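Local coordinates for protein vinylacetyl-CoA Delta-isomerase (Nitrosopumilus maritimus SCM1, PDB 6VJR) that binds FAD and a [4Fe-4S] cluster and probably acts as a 4-hydroxybutyryl-CoA dehydratase and vinylacetyl-CoA delta-isomerase, at residues Leu50-Glu53 / Ala54-Ser57; Asp79-Leu82 / Gln83-Gln87. One frame throughout, in Å; residues are numbered along the deposited sequence.

Contact 1: Leu50-Glu53 / Ala54-Ser57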
loop_
_atom_site.group_PDB
_atom_site.type_symbol
_atom_site.label_atom_id
_atom_site.label_comp_id
_atom_site.label_asym_id
_atom_site.label_seq_id
_atom_site.Cartn_x
_atom_site.Cartn_y
_atom_site.Cartn_z
ATOM N N LEU A 50 7.110 9.097 -40.059
ATOM C CA LEU A 50 6.779 10.011 -41.146
ATOM C C LEU A 50 6.146 11.292 -40.620
ATOM O O LEU A 50 6.405 12.363 -41.145
ATOM C CB LEU A 50 5.840 9.302 -42.123
ATOM C CG LEU A 50 6.495 8.212 -42.981
ATOM C CD1 LEU A 50 5.430 7.573 -43.828
ATOM C CD2 LEU A 50 7.621 8.766 -43.852
ATOM N N ARG A 51 5.250 11.175 -39.635
ATOM C CA ARG A 51 4.543 12.339 -39.114
ATOM C C ARG A 51 5.403 13.201 -38.197
ATOM O O ARG A 51 5.208 14.403 -38.150
ATOM C CB ARG A 51 3.324 11.880 -38.327
ATOM C CG ARG A 51 2.288 11.313 -39.277
ATOM C CD ARG A 51 0.915 11.264 -38.622
ATOM N NE ARG A 51 0.924 10.718 -37.270
ATOM C CZ ARG A 51 0.919 9.434 -36.911
ATOM N NH1 ARG A 51 1.142 9.166 -35.640
ATOM N NH2 ARG A 51 0.655 8.429 -37.751
ATOM N N GLU A 52 6.263 12.563 -37.389
ATOM C CA GLU A 52 7.007 13.219 -36.321
ATOM C C GLU A 52 8.455 12.762 -36.432
ATOM O O GLU A 52 8.925 12.022 -35.581
ATOM C CB GLU A 52 6.354 12.875 -34.971
ATOM C CG GLU A 52 4.889 13.284 -34.920
ATOM C CD GLU A 52 4.211 13.319 -33.547
ATOM O OE1 GLU A 52 4.930 13.552 -32.533
ATOM O OE2 GLU A 52 2.971 13.106 -33.453
ATOM N N GLU A 53 9.151 13.240 -37.482
ATOM C CA GLU A 53 10.487 12.754 -37.813
ATOM C C GLU A 53 11.486 12.940 -36.675
ATOM O O GLU A 53 12.308 12.056 -36.437
ATOM C CB GLU A 53 11.139 13.463 -38.999
ATOM C CG GLU A 53 10.513 13.127 -40.339
ATOM C CD GLU A 53 11.226 13.867 -41.454
ATOM O OE1 GLU A 53 12.310 14.465 -41.222
ATOM O OE2 GLU A 53 10.654 13.857 -42.566
ATOM N N ALA A 54 11.465 14.097 -35.993
ATOM C CA ALA A 54 12.469 14.308 -34.956
ATOM C C ALA A 54 12.248 13.358 -33.772
ATOM O O ALA A 54 13.209 12.908 -33.153
ATOM C CB ALA A 54 12.507 15.742 -34.524
ATOM N N LEU A 55 10.998 13.012 -33.470
ATOM C CA LEU A 55 10.749 12.109 -32.362
ATOM C C LEU A 55 11.127 10.658 -32.685
ATOM O O LEU A 55 11.670 9.956 -31.821
ATOM C CB LEU A 55 9.273 12.212 -32.012
ATOM C CG LEU A 55 8.786 11.342 -30.853
ATOM C CD1 LEU A 55 9.520 11.708 -29.593
ATOM C CD2 LEU A 55 7.276 11.514 -30.712
ATOM N N ALA A 56 10.744 10.190 -33.886
ATOM C CA ALA A 56 10.725 8.761 -34.192
ATOM C C ALA A 56 11.761 8.299 -35.217
ATOM O O ALA A 56 11.796 7.126 -35.577
ATOM C CB ALA A 56 9.317 8.352 -34.606
ATOM N N SER A 57 12.661 9.191 -35.613
ATOM C CA SER A 57 13.759 8.805 -36.469
ATOM C C SER A 57 15.015 9.486 -35.950
ATOM O O SER A 57 14.941 10.498 -35.250
ATOM C CB SER A 57 13.469 9.113 -37.923
ATOM O OG SER A 57 13.574 10.500 -38.170
#

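Contact 2: Asp79-Leu82 / Gln83-Gln87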
loop_
_atom_site.group_PDB
_atom_site.type_symbol
_atom_site.label_atom_id
_atom_site.label_comp_id
_atom_site.label_asym_id
_atom_site.label_seq_id
_atom_site.Cartn_x
_atom_site.Cartn_y
_atom_site.Cartn_z
ATOM N N ASP A 79 19.715 10.414 -26.796
ATOM C CA ASP A 79 19.165 9.348 -27.621
ATOM C C ASP A 79 18.337 8.369 -26.778
ATOM O O ASP A 79 17.315 7.882 -27.255
ATOM C CB ASP A 79 20.229 8.647 -28.440
ATOM C CG ASP A 79 20.713 9.389 -29.687
ATOM O OD1 ASP A 79 20.133 10.467 -29.974
ATOM O OD2 ASP A 79 21.719 8.931 -30.328
ATOM N N LEU A 80 18.801 8.026 -25.571
ATOM C CA LEU A 80 18.044 7.169 -24.664
ATOM C C LEU A 80 16.735 7.816 -24.237
ATOM O O LEU A 80 15.680 7.178 -24.189
ATOM C CB LEU A 80 18.924 6.835 -23.485
ATOM C CG LEU A 80 20.186 6.032 -23.756
ATOM C CD1 LEU A 80 21.025 5.915 -22.490
ATOM C CD2 LEU A 80 19.859 4.679 -24.351
ATOM N N VAL A 81 16.815 9.080 -23.877
ATOM C CA VAL A 81 15.633 9.838 -23.532
ATOM C C VAL A 81 14.618 9.886 -24.673
ATOM O O VAL A 81 13.420 9.708 -24.461
ATOM C CB VAL A 81 15.971 11.240 -23.037
ATOM C CG1 VAL A 81 14.706 12.048 -22.813
ATOM C CG2 VAL A 81 16.792 11.175 -21.778
ATOM N N LEU A 82 15.077 10.090 -25.894
ATOM C CA LEU A 82 14.186 10.107 -27.044
ATOM C C LEU A 82 13.497 8.768 -27.297
ATOM O O LEU A 82 12.348 8.735 -27.762
ATOM C CB LEU A 82 14.988 10.576 -28.241
ATOM C CG LEU A 82 15.191 12.090 -28.281
ATOM C CD1 LEU A 82 16.277 12.412 -29.275
ATOM C CD2 LEU A 82 13.942 12.851 -28.710
ATOM N N GLN A 83 14.171 7.657 -26.966
ATOM C CA GLN A 83 13.515 6.345 -27.034
ATOM C C GLN A 83 12.277 6.380 -26.124
ATOM O O GLN A 83 11.187 5.964 -26.548
ATOM C CB GLN A 83 14.374 5.177 -26.520
ATOM C CG GLN A 83 15.607 4.876 -27.361
ATOM C CD GLN A 83 16.500 3.830 -26.736
ATOM O OE1 GLN A 83 16.482 3.619 -25.519
ATOM N NE2 GLN A 83 17.259 3.143 -27.556
ATOM N N ASN A 84 12.446 6.888 -24.897
ATOM C CA ASN A 84 11.342 6.957 -23.922
ATOM C C ASN A 84 10.218 7.893 -24.367
ATOM O O ASN A 84 9.052 7.572 -24.259
ATOM C CB ASN A 84 11.848 7.359 -22.545
ATOM C CG ASN A 84 12.672 6.352 -21.787
ATOM O OD1 ASN A 84 13.414 6.749 -20.884
ATOM N ND2 ASN A 84 12.524 5.062 -22.064
ATOM N N LYS A 85 10.567 9.045 -24.936
ATOM C CA LYS A 85 9.559 9.986 -25.436
ATOM C C LYS A 85 8.718 9.327 -26.541
ATOM O O LYS A 85 7.491 9.418 -26.552
ATOM C CB LYS A 85 10.240 11.244 -25.920
ATOM C CG LYS A 85 10.910 12.057 -24.844
ATOM C CD LYS A 85 11.553 13.319 -25.341
ATOM C CE LYS A 85 11.902 14.235 -24.235
ATOM N NZ LYS A 85 12.626 15.386 -24.722
ATOM N N MET A 86 9.392 8.645 -27.481
ATOM C CA MET A 86 8.753 7.886 -28.545
ATOM C C MET A 86 7.836 6.799 -27.988
ATOM O O MET A 86 6.716 6.620 -28.471
ATOM C CB MET A 86 9.819 7.380 -29.535
ATOM C CG MET A 86 9.192 6.541 -30.654
ATOM S SD MET A 86 10.417 5.887 -31.791
ATOM C CE MET A 86 11.260 4.656 -30.805
ATOM N N GLN A 87 8.367 6.013 -27.053
ATOM C CA GLN A 87 7.606 4.945 -26.400
ATOM C C GLN A 87 6.288 5.447 -25.797
ATOM O O GLN A 87 5.231 4.825 -25.986
ATOM C CB GLN A 87 8.477 4.247 -25.384
ATOM C CG GLN A 87 9.547 3.360 -26.005
ATOM C CD GLN A 87 10.695 3.042 -25.075
ATOM O OE1 GLN A 87 10.896 3.708 -24.052
ATOM N NE2 GLN A 87 11.454 2.003 -25.420
#

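Contact 1: Leu50-Glu53 / Ala54-Ser57
The carboxylate of E52 is met by L55, and the two side chains lie side by side, pointing the same way. Methyl CD2 of L55 comes up to OE1 of E52 at 3.6 Å, oblique to the carboxylate plane, so it is neither squarely over the face nor at the edge. Peptide carbonyls make the polar bonds. The amide N of A56 approaches O of E52 at 3.1 Å, almost head-on to the carbonyl (C=O...N 165°), and the N-H of L55 adds a weak bond to the same oxygen. One residue on, O of E53 takes two bonds from S57: OG gives it a hydrogen bond of 2.7 Å, tilted 28° out of the carbonyl plane, and the backbone N of S57 adds a weak one at 3.0 Å. The hydroxyl gets there because OG sits between the backbone N and the carbonyl carbon (chi1 74°). Helix 36-51 ends here, E52 leaves helical angles and is the N-cap of the short helix 53-56, which then hands over at S57 to strand 57-59. The carboxylate of E53 makes a salt bridge from OE1 to K66, while R69 takes the carbonyl oxygens of A54 and L55. A54 and L55 also pack against D499 and T497 of the second subunit.

Contact 2: Asp79-Leu82 / Gln83-Gln87
The carbonyl oxygen of L80 takes two weak bonds, from the backbone N of N84 at 3.3 Å and from OG of S344 on helix 320-345, whose stronger partner is OD1 of N84. The next two backbone bonds are firmer, with K85 N to V81 O at 3.0 Å and M86 N to L82 O nearly straight (169° at the hydrogen). Q83 lies alongside L80, its OE1 3.7 Å from methyl CD2 of L80 while the same oxygen accepts a hydrogen bond from NH1 of R291; the Q83 side chain also packs on helix 101-121. A leucine here, with no amide oxygen to offer, would probably set the R291 guanidinium freer to turn. All of this belongs to the regular helix 77-94, starting two residues after its beginning, and the helix passes close to the iron-sulfur site: the side chain of N84 is about 8 Å from the cluster. There the amide of N84 gives ND2 to OE1 of Q87 at 2.9 Å, with the acceptor lying in the N84 amide plane. On another flank the extended K85 chain slants across two side chains. Its CE is 3.8 Å from CG1 of V81, the methyl set anti to the backbone N (chi1 175°), and its CD is 4.2 Å from CD2 of L82. NZ carries on to O of K496 of the second subunit.

How the contacts relate
Contact 1 and contact 2 touch directly: CD1 of L55 packs 3.7 Å from N of M86, and SD of M86 lies 3.8 Å from CA of A56, so the short helix 53-56 rests on helix 77-94. Both are mostly buried, but contact 1 includes the exposed E53 and sits farther out, its centre about 20 Å from the centre of the chain against about 14 Å for contact 2. Its chemistry suits a bend, with carbonyls shared at a helix junction and charged E53 and R51 salt-bridged outside the turn. Contact 2 is unbroken helix, where N84 and Q87 bond to each other and Q83 to R291. Both meet T497 of the second subunit, through L55 and L82.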